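Local coordinates for protein bitiscetin (Bitis arietans, PDB 1JWI) that binds von Willebrand factor and induces its interaction with platelet GPIbalpha through the A1 domain, resulting in platelet aggregation, at residues V22-E26 and C117-N121; D72-Q77 and P97-F101; T52-S56 and T107-T111. All blocks are in the same frame, centred on the assembly; numbering follows the deposited sequence.

Contact 1 (V22-E26 and C117-N121); sequences VGTWE and CGEKN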
loop_
_atom_site.group_PDB
_atom_site.type_symbol
_atom_site.label_atom_id
_atom_site.label_comp_id
_atom_site.label_asym_id
_atom_site.label_seq_id
_atom_site.Cartn_x
_atom_site.Cartn_y
_atom_site.Cartn_z
ATOM N N VAL A 22 7.862 -22.164 3.279
ATOM C CA VAL A 22 7.128 -20.901 3.365
ATOM C C VAL A 22 6.911 -20.402 4.786
ATOM O O VAL A 22 6.695 -21.183 5.707
ATOM C CB VAL A 22 5.755 -21.004 2.668
ATOM C CG1 VAL A 22 5.942 -21.373 1.203
ATOM C CG2 VAL A 22 4.884 -22.037 3.380
ATOM N N GLY A 23 6.966 -19.084 4.954
ATOM C CA GLY A 23 6.763 -18.502 6.270
ATOM C C GLY A 23 6.331 -17.059 6.157
ATOM O O GLY A 23 6.449 -16.458 5.086
ATOM N N THR A 24 5.820 -16.498 7.247
ATOM C CA THR A 24 5.398 -15.108 7.235
ATOM C C THR A 24 6.678 -14.286 7.187
ATOM O O THR A 24 7.752 -14.795 7.499
ATOM C CB THR A 24 4.593 -14.742 8.505
ATOM O OG1 THR A 24 5.452 -14.775 9.650
ATOM C CG2 THR A 24 3.448 -15.725 8.707
ATOM N N TRP A 25 6.566 -13.021 6.790
ATOM C CA TRP A 25 7.736 -12.156 6.689
ATOM C C TRP A 25 8.534 -12.160 7.989
ATOM O O TRP A 25 9.753 -12.333 7.980
ATOM C CB TRP A 25 7.316 -10.723 6.352
ATOM C CG TRP A 25 8.470 -9.820 6.016
ATOM C CD1 TRP A 25 9.035 -9.626 4.785
ATOM C CD2 TRP A 25 9.185 -8.970 6.923
ATOM N NE1 TRP A 25 10.053 -8.699 4.870
ATOM C CE2 TRP A 25 10.166 -8.281 6.170
ATOM C CE3 TRP A 25 9.090 -8.719 8.301
ATOM C CZ2 TRP A 25 11.045 -7.358 6.749
ATOM C CZ3 TRP A 25 9.966 -7.799 8.875
ATOM C CH2 TRP A 25 10.931 -7.129 8.095
ATOM N N GLU A 26 7.843 -11.977 9.108
ATOM C CA GLU A 26 8.508 -11.942 10.407
ATOM C C GLU A 26 9.249 -13.247 10.717
ATOM O O GLU A 26 10.409 -13.216 11.133
ATOM C CB GLU A 26 7.495 -11.622 11.515
ATOM C CG GLU A 26 8.101 -10.819 12.664
ATOM C CD GLU A 26 7.063 -10.312 13.658
ATOM O OE1 GLU A 26 6.091 -9.651 13.229
ATOM O OE2 GLU A 26 7.228 -10.567 14.870
ATOM N N CYS A 117 2.030 -8.870 5.289
ATOM C CA CYS A 117 3.127 -9.450 6.052
ATOM C C CYS A 117 2.812 -10.838 6.605
ATOM O O CYS A 117 3.721 -11.618 6.883
ATOM C CB CYS A 117 3.499 -8.534 7.211
ATOM S SG CYS A 117 4.201 -6.916 6.759
ATOM N N GLY A 118 1.527 -11.146 6.763
ATOM C CA GLY A 118 1.134 -12.439 7.297
ATOM C C GLY A 118 1.003 -13.557 6.276
ATOM O O GLY A 118 0.661 -14.689 6.628
ATOM N N GLU A 119 1.273 -13.242 5.013
ATOM C CA GLU A 119 1.197 -14.219 3.927
ATOM C C GLU A 119 2.405 -15.157 3.993
ATOM O O GLU A 119 3.508 -14.727 4.326
ATOM C CB GLU A 119 1.191 -13.478 2.588
ATOM C CG GLU A 119 0.841 -14.316 1.373
ATOM C CD GLU A 119 0.906 -13.512 0.080
ATOM O OE1 GLU A 119 2.022 -13.303 -0.444
ATOM O OE2 GLU A 119 -0.161 -13.081 -0.408
ATOM N N LYS A 120 2.207 -16.432 3.672
ATOM C CA LYS A 120 3.314 -17.388 3.707
ATOM C C LYS A 120 3.970 -17.548 2.333
ATOM O O LYS A 120 3.342 -18.005 1.378
ATOM C CB LYS A 120 2.832 -18.748 4.222
ATOM C CG LYS A 120 2.393 -18.724 5.681
ATOM C CD LYS A 120 1.987 -20.101 6.181
ATOM C CE LYS A 120 1.346 -20.008 7.558
ATOM N NZ LYS A 120 2.218 -19.310 8.548
ATOM N N ASN A 121 5.241 -17.167 2.246
ATOM C CA ASN A 121 5.982 -17.249 0.991
ATOM C C ASN A 121 7.395 -17.743 1.215
ATOM O O ASN A 121 7.903 -17.715 2.337
ATOM C CB ASN A 121 6.104 -15.865 0.342
ATOM C CG ASN A 121 4.782 -15.303 -0.111
ATOM O OD1 ASN A 121 4.056 -15.938 -0.872
ATOM N ND2 ASN A 121 4.466 -14.091 0.343
HETATM O O HOH W 1 5.159 -11.033 9.361
#

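Contact 2 (D72-Q77 and P97-F101); sequences DESKTQ and PTKCF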
loop_
_atom_site.group_PDB
_atom_site.type_symbol
_atom_site.label_atom_id
_atom_site.label_comp_id
_atom_site.label_asym_id
_atom_site.label_seq_id
_atom_site.Cartn_x
_atom_site.Cartn_y
_atom_site.Cartn_z
ATOM N N ASP A 72 7.627 -1.436 5.363
ATOM C CA ASP A 72 7.118 -0.085 5.587
ATOM C C ASP A 72 6.958 0.022 7.103
ATOM O O ASP A 72 6.078 -0.606 7.682
ATOM C CB ASP A 72 5.761 0.097 4.892
ATOM C CG ASP A 72 5.082 1.422 5.254
ATOM O OD1 ASP A 72 3.930 1.636 4.820
ATOM O OD2 ASP A 72 5.691 2.245 5.968
ATOM N N GLU A 73 7.813 0.812 7.739
ATOM C CA GLU A 73 7.785 0.956 9.192
ATOM C C GLU A 73 6.784 1.948 9.787
ATOM O O GLU A 73 6.784 2.162 11.001
ATOM C CB GLU A 73 9.188 1.306 9.695
ATOM C CG GLU A 73 9.700 0.381 10.778
ATOM C CD GLU A 73 9.855 -1.043 10.291
ATOM O OE1 GLU A 73 10.611 -1.258 9.317
ATOM O OE2 GLU A 73 9.222 -1.946 10.880
ATOM N N SER A 74 5.936 2.563 8.969
ATOM C CA SER A 74 4.968 3.506 9.527
ATOM C C SER A 74 4.045 2.777 10.505
ATOM O O SER A 74 3.764 1.595 10.336
ATOM C CB SER A 74 4.171 4.205 8.412
ATOM O OG SER A 74 3.680 3.294 7.449
ATOM N N LYS A 75 3.582 3.474 11.538
ATOM C CA LYS A 75 2.728 2.828 12.533
ATOM C C LYS A 75 1.272 2.728 12.099
ATOM O O LYS A 75 0.511 1.941 12.659
ATOM C CB LYS A 75 2.825 3.558 13.878
ATOM C CG LYS A 75 2.332 4.996 13.852
ATOM C CD LYS A 75 2.347 5.626 15.250
ATOM C CE LYS A 75 1.233 5.082 16.150
ATOM N NZ LYS A 75 1.322 3.610 16.404
ATOM N N THR A 76 0.888 3.523 11.102
ATOM C CA THR A 76 -0.480 3.506 10.583
ATOM C C THR A 76 -0.694 2.289 9.671
ATOM O O THR A 76 0.265 1.610 9.302
ATOM C CB THR A 76 -0.783 4.808 9.798
ATOM O OG1 THR A 76 0.363 5.189 9.031
ATOM C CG2 THR A 76 -1.135 5.935 10.754
ATOM N N GLN A 77 -1.946 2.004 9.324
ATOM C CA GLN A 77 -2.258 0.869 8.456
ATOM C C GLN A 77 -1.687 1.083 7.057
ATOM O O GLN A 77 -1.193 0.148 6.431
ATOM C CB GLN A 77 -3.774 0.653 8.394
ATOM C CG GLN A 77 -4.347 0.053 9.676
ATOM C CD GLN A 77 -5.869 0.023 9.699
ATOM O OE1 GLN A 77 -6.518 -0.097 8.662
ATOM N NE2 GLN A 77 -6.442 0.114 10.895
ATOM N N PRO A 97 -3.821 -4.409 5.045
ATOM C CA PRO A 97 -2.582 -3.635 4.937
ATOM C C PRO A 97 -1.476 -4.457 4.288
ATOM O O PRO A 97 -1.345 -5.653 4.552
ATOM C CB PRO A 97 -2.260 -3.293 6.390
ATOM C CG PRO A 97 -3.634 -3.201 7.020
ATOM C CD PRO A 97 -4.317 -4.415 6.433
ATOM N N THR A 98 -0.686 -3.809 3.438
ATOM C CA THR A 98 0.414 -4.474 2.745
ATOM C C THR A 98 1.680 -3.680 3.079
ATOM O O THR A 98 2.006 -2.707 2.397
ATOM C CB THR A 98 0.169 -4.469 1.214
ATOM O OG1 THR A 98 -0.227 -3.149 0.796
ATOM C CG2 THR A 98 -0.926 -5.469 0.845
ATOM N N LYS A 99 2.390 -4.095 4.126
ATOM C CA LYS A 99 3.575 -3.357 4.558
ATOM C C LYS A 99 4.915 -4.058 4.385
ATOM O O LYS A 99 5.960 -3.474 4.668
ATOM C CB LYS A 99 3.384 -2.927 6.021
ATOM C CG LYS A 99 2.067 -2.176 6.218
ATOM C CD LYS A 99 1.769 -1.853 7.662
ATOM C CE LYS A 99 2.528 -0.632 8.130
ATOM N NZ LYS A 99 2.133 -0.304 9.523
ATOM N N CYS A 100 4.880 -5.301 3.915
ATOM C CA CYS A 100 6.092 -6.082 3.689
ATOM C C CYS A 100 6.308 -6.253 2.181
ATOM O O CYS A 100 5.343 -6.351 1.417
ATOM C CB CYS A 100 5.978 -7.456 4.367
ATOM S SG CYS A 100 6.093 -7.353 6.185
ATOM N N PHE A 101 7.569 -6.306 1.760
ATOM C CA PHE A 101 7.889 -6.440 0.343
ATOM C C PHE A 101 8.545 -7.745 -0.075
ATOM O O PHE A 101 9.278 -8.372 0.692
ATOM C CB PHE A 101 8.767 -5.271 -0.113
ATOM C CG PHE A 101 8.055 -3.946 -0.104
ATOM C CD1 PHE A 101 7.840 -3.267 1.098
ATOM C CD2 PHE A 101 7.572 -3.385 -1.290
ATOM C CE1 PHE A 101 7.151 -2.046 1.117
ATOM C CE2 PHE A 101 6.881 -2.169 -1.284
ATOM C CZ PHE A 101 6.671 -1.499 -0.082
HETATM O O HOH W 2 2.311 0.298 3.324
HETATM O O HOH W 3 -0.816 -0.829 3.832
#

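Contact 3 (T52-S56 and T107-T111); sequences TKLAS and TEYRT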
loop_
_atom_site.group_PDB
_atom_site.type_symbol
_atom_site.label_atom_id
_atom_site.label_comp_id
_atom_site.label_asym_id
_atom_site.label_seq_id
_atom_site.Cartn_x
_atom_site.Cartn_y
_atom_site.Cartn_z
ATOM N N THR A 52 17.612 -11.995 -8.472
ATOM C CA THR A 52 16.533 -12.374 -9.383
ATOM C C THR A 52 16.873 -13.702 -10.059
ATOM O O THR A 52 16.006 -14.545 -10.256
ATOM C CB THR A 52 16.309 -11.301 -10.481
ATOM O OG1 THR A 52 15.713 -10.137 -9.894
ATOM C CG2 THR A 52 15.397 -11.832 -11.579
ATOM N N LYS A 53 18.139 -13.882 -10.410
ATOM C CA LYS A 53 18.595 -15.111 -11.066
ATOM C C LYS A 53 18.539 -16.295 -10.097
ATOM O O LYS A 53 18.055 -17.378 -10.439
ATOM C CB LYS A 53 20.028 -14.921 -11.580
ATOM C CG LYS A 53 20.611 -16.137 -12.278
ATOM C CD LYS A 53 22.042 -15.873 -12.729
ATOM C CE LYS A 53 22.619 -17.072 -13.467
ATOM N NZ LYS A 53 24.009 -16.799 -13.914
ATOM N N LEU A 54 19.022 -16.087 -8.877
ATOM C CA LEU A 54 19.011 -17.160 -7.892
ATOM C C LEU A 54 17.576 -17.606 -7.635
ATOM O O LEU A 54 17.286 -18.800 -7.610
ATOM C CB LEU A 54 19.659 -16.702 -6.579
ATOM C CG LEU A 54 19.862 -17.797 -5.517
ATOM C CD1 LEU A 54 20.857 -18.830 -6.030
ATOM C CD2 LEU A 54 20.366 -17.176 -4.211
ATOM N N ALA A 55 16.679 -16.641 -7.460
ATOM C CA ALA A 55 15.271 -16.929 -7.207
ATOM C C ALA A 55 14.613 -17.650 -8.388
ATOM O O ALA A 55 13.848 -18.591 -8.198
ATOM C CB ALA A 55 14.523 -15.636 -6.887
ATOM N N SER A 56 14.918 -17.206 -9.603
ATOM C CA SER A 56 14.371 -17.812 -10.819
ATOM C C SER A 56 14.819 -19.261 -11.029
ATOM O O SER A 56 14.096 -20.059 -11.628
ATOM C CB SER A 56 14.778 -16.997 -12.048
ATOM O OG SER A 56 14.134 -15.737 -12.051
ATOM N N THR A 107 6.605 -10.471 -12.535
ATOM C CA THR A 107 7.644 -9.852 -13.354
ATOM C C THR A 107 8.854 -10.793 -13.330
ATOM O O THR A 107 9.972 -10.412 -13.664
ATOM C CB THR A 107 8.038 -8.439 -12.817
ATOM O OG1 THR A 107 8.499 -8.539 -11.464
ATOM C CG2 THR A 107 6.839 -7.486 -12.866
ATOM N N GLU A 108 8.590 -12.037 -12.941
ATOM C CA GLU A 108 9.609 -13.076 -12.833
ATOM C C GLU A 108 10.694 -12.641 -11.854
ATOM O O GLU A 108 11.891 -12.764 -12.121
ATOM C CB GLU A 108 10.205 -13.404 -14.215
ATOM C CG GLU A 108 9.143 -13.769 -15.245
ATOM C CD GLU A 108 9.651 -14.695 -16.340
ATOM O OE1 GLU A 108 10.744 -14.435 -16.890
ATOM O OE2 GLU A 108 8.940 -15.677 -16.654
ATOM N N TYR A 109 10.244 -12.114 -10.718
ATOM C CA TYR A 109 11.129 -11.659 -9.658
ATOM C C TYR A 109 12.049 -10.512 -10.062
ATOM O O TYR A 109 13.122 -10.334 -9.479
ATOM C CB TYR A 109 11.951 -12.841 -9.137
ATOM C CG TYR A 109 11.103 -14.032 -8.761
ATOM C CD1 TYR A 109 9.937 -13.872 -8.011
ATOM C CD2 TYR A 109 11.475 -15.321 -9.135
ATOM C CE1 TYR A 109 9.157 -14.968 -7.642
ATOM C CE2 TYR A 109 10.702 -16.428 -8.772
ATOM C CZ TYR A 109 9.546 -16.241 -8.024
ATOM O OH TYR A 109 8.781 -17.324 -7.649
ATOM N N ARG A 110 11.626 -9.729 -11.048
ATOM C CA ARG A 110 12.418 -8.595 -11.511
ATOM C C ARG A 110 12.125 -7.316 -10.717
ATOM O O ARG A 110 12.990 -6.450 -10.584
ATOM C CB ARG A 110 12.149 -8.340 -12.998
ATOM C CG ARG A 110 13.044 -7.283 -13.615
ATOM C CD ARG A 110 14.517 -7.704 -13.573
ATOM N NE ARG A 110 14.774 -8.946 -14.304
ATOM C CZ ARG A 110 15.974 -9.512 -14.424
ATOM N NH1 ARG A 110 17.037 -8.952 -13.861
ATOM N NH2 ARG A 110 16.112 -10.640 -15.110
ATOM N N THR A 111 10.912 -7.197 -10.182
ATOM C CA THR A 111 10.541 -6.000 -9.425
ATOM C C THR A 111 10.039 -6.320 -8.021
ATOM O O THR A 111 9.862 -7.487 -7.667
ATOM C CB THR A 111 9.449 -5.206 -10.168
ATOM O OG1 THR A 111 8.328 -6.065 -10.414
ATOM C CG2 THR A 111 9.979 -4.701 -11.489
HETATM O O HOH W 4 16.975 -7.551 -11.106
HETATM O O HOH W 5 13.893 -13.692 -13.814
#

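Contact 1 (V22-E26 and C117-N121)
G23 and N121 face each other as an antiparallel hydrogen-bonded pair, G23 N reaching N121 O at 3.1 Å and N121 N reaching G23 O at 3.2 Å. CA-H...O contacts accompany them, T24 CA to E119 O and K120 CA to G23 O, each 3.5 Å. A third backbone bond, W25 N to C117 O, is 3.2 Å long; the same oxygen receives a water that accepts from E26 N. Side chains flank these bonds. CG2 of T24 rests against G118 O at 3.6 Å, and the T24 side chain runs alongside K120, pointing the same way. V22 instead crosses K120 at about a right angle, its CG2 lying 4.0 Å from K120 CB.

Behind this first shell, the CB of N121 points away from 22-26, and ND2 goes to the anti lone pair of E119 OE1 at 2.7 Å, almost exactly in its own amide plane. W67 NE1 adds a second donor to G23 O, while T24 OG1 N-caps helix 25-34 through D27 N. The helix start is therefore served from two sources: its own threonine, and a carbonyl from the distant 117-121 loop that takes W25 N directly and E26 N through water.

Contact 2 (D72-Q77 and P97-F101)
K99 points its side chain into the curve of the 72-77 loop, where NZ donates to S74 O at 2.6 Å and to T76 O at 2.7 Å. Its chain bends at CG-CD (chi3 80°), and the ammonium group arrives tilted by some 25° from both carbonyl planes. The aliphatic part passes D72 on the way, with K99 CB 4.0 Å from D72 CB. The D72 carboxylate, with CG anti to the backbone N (chi1 172°), is used within its own loop: OD2 accepts S74 N at 3.0 Å, forming an Asx turn, and S74 OG at 2.7 Å, both from the same face of the carboxylate. The negative group, near K99 NZ but not in contact with it, probably steadies the positive charge. At the far end P97 CG lies against Q77 CB at 4.1 Å, and one water joins Q77 O to T98 N. At the end of strand 66-72, D72 N donates to K99 O at 2.7 Å.

D72 also pairs with a strand of the partner chain, so the sheet continues across the interface. The arrangement closes the neck of a long loop, consistent with the loop exchanged between subunits in snaclec heterodimers.

Contact 3 (T52-S56 and T107-T111)
Helix 45-58 of the C-type lectin-like domain meets the loop leading into strand 112-115 where T52 packs on Y109 and R110. T52 OG1 is hydrogen-bonded to Y109 O at 2.6 Å, tilted 31° from the carbonyl plane; A48 O, one helical turn back, is a second acceptor competing for the same proton. The other branch of the threonine, CG2, stands anti to the backbone N (OG1 chi1 -71°) and is thereby directed over the centre of the R110 guanidinium, 3.7 Å from CZ. Although R110 starts out away from the helix, bends at chi2 and chi3 fold its planar end back across T52. There NH1 forms a salt bridge with D49 of the same helix, while a water hydrogen-bonded to T52 OG1 makes a weak bond to NH1 as well.

In the fold this is a helix-to-loop seam: E108 and Y109 both have left-handed backbone angles, which turn the loop beside the helix between strands 100-103 and 112-115. The Y109 ring meets the methyl of A55 obliquely, CD2 to CB at 3.8 Å, and also borders F62 and L103; its hydroxyl is hydrogen-bonded to Y64 O. One turn on from T52, S56 OG donates to T52 O at 2.9 Å, joining S56 N on that carbonyl but from the opposite face of its plane. The S56 hydroxyl also receives a water at 2.7 Å from OG, and this water donates onward to E108 O at 2.8 Å.

How the contacts relate
The three contacts pair their segments concentrically along the chain: 72-77 with 97-101 innermost, 52-56 with 107-111 around it, and 22-26 with 117-121 outermost. Contacts 1 and 2, with centres about 14 Å apart, are joined covalently, C117 SG to C100 SG at 2.0 Å, and W25 CG packs on C100 SG at 3.4 Å. Contact 3 touches neither; its centre is about 18 Å from that of contact 1 and about 23 Å from that of contact 2, which lies on the opposite side of the chain's centre. Contact 2 meets the partner chain most extensively; contact 1 joins the start of helix 25-34, and contact 3 the later half of helix 45-58, to loops.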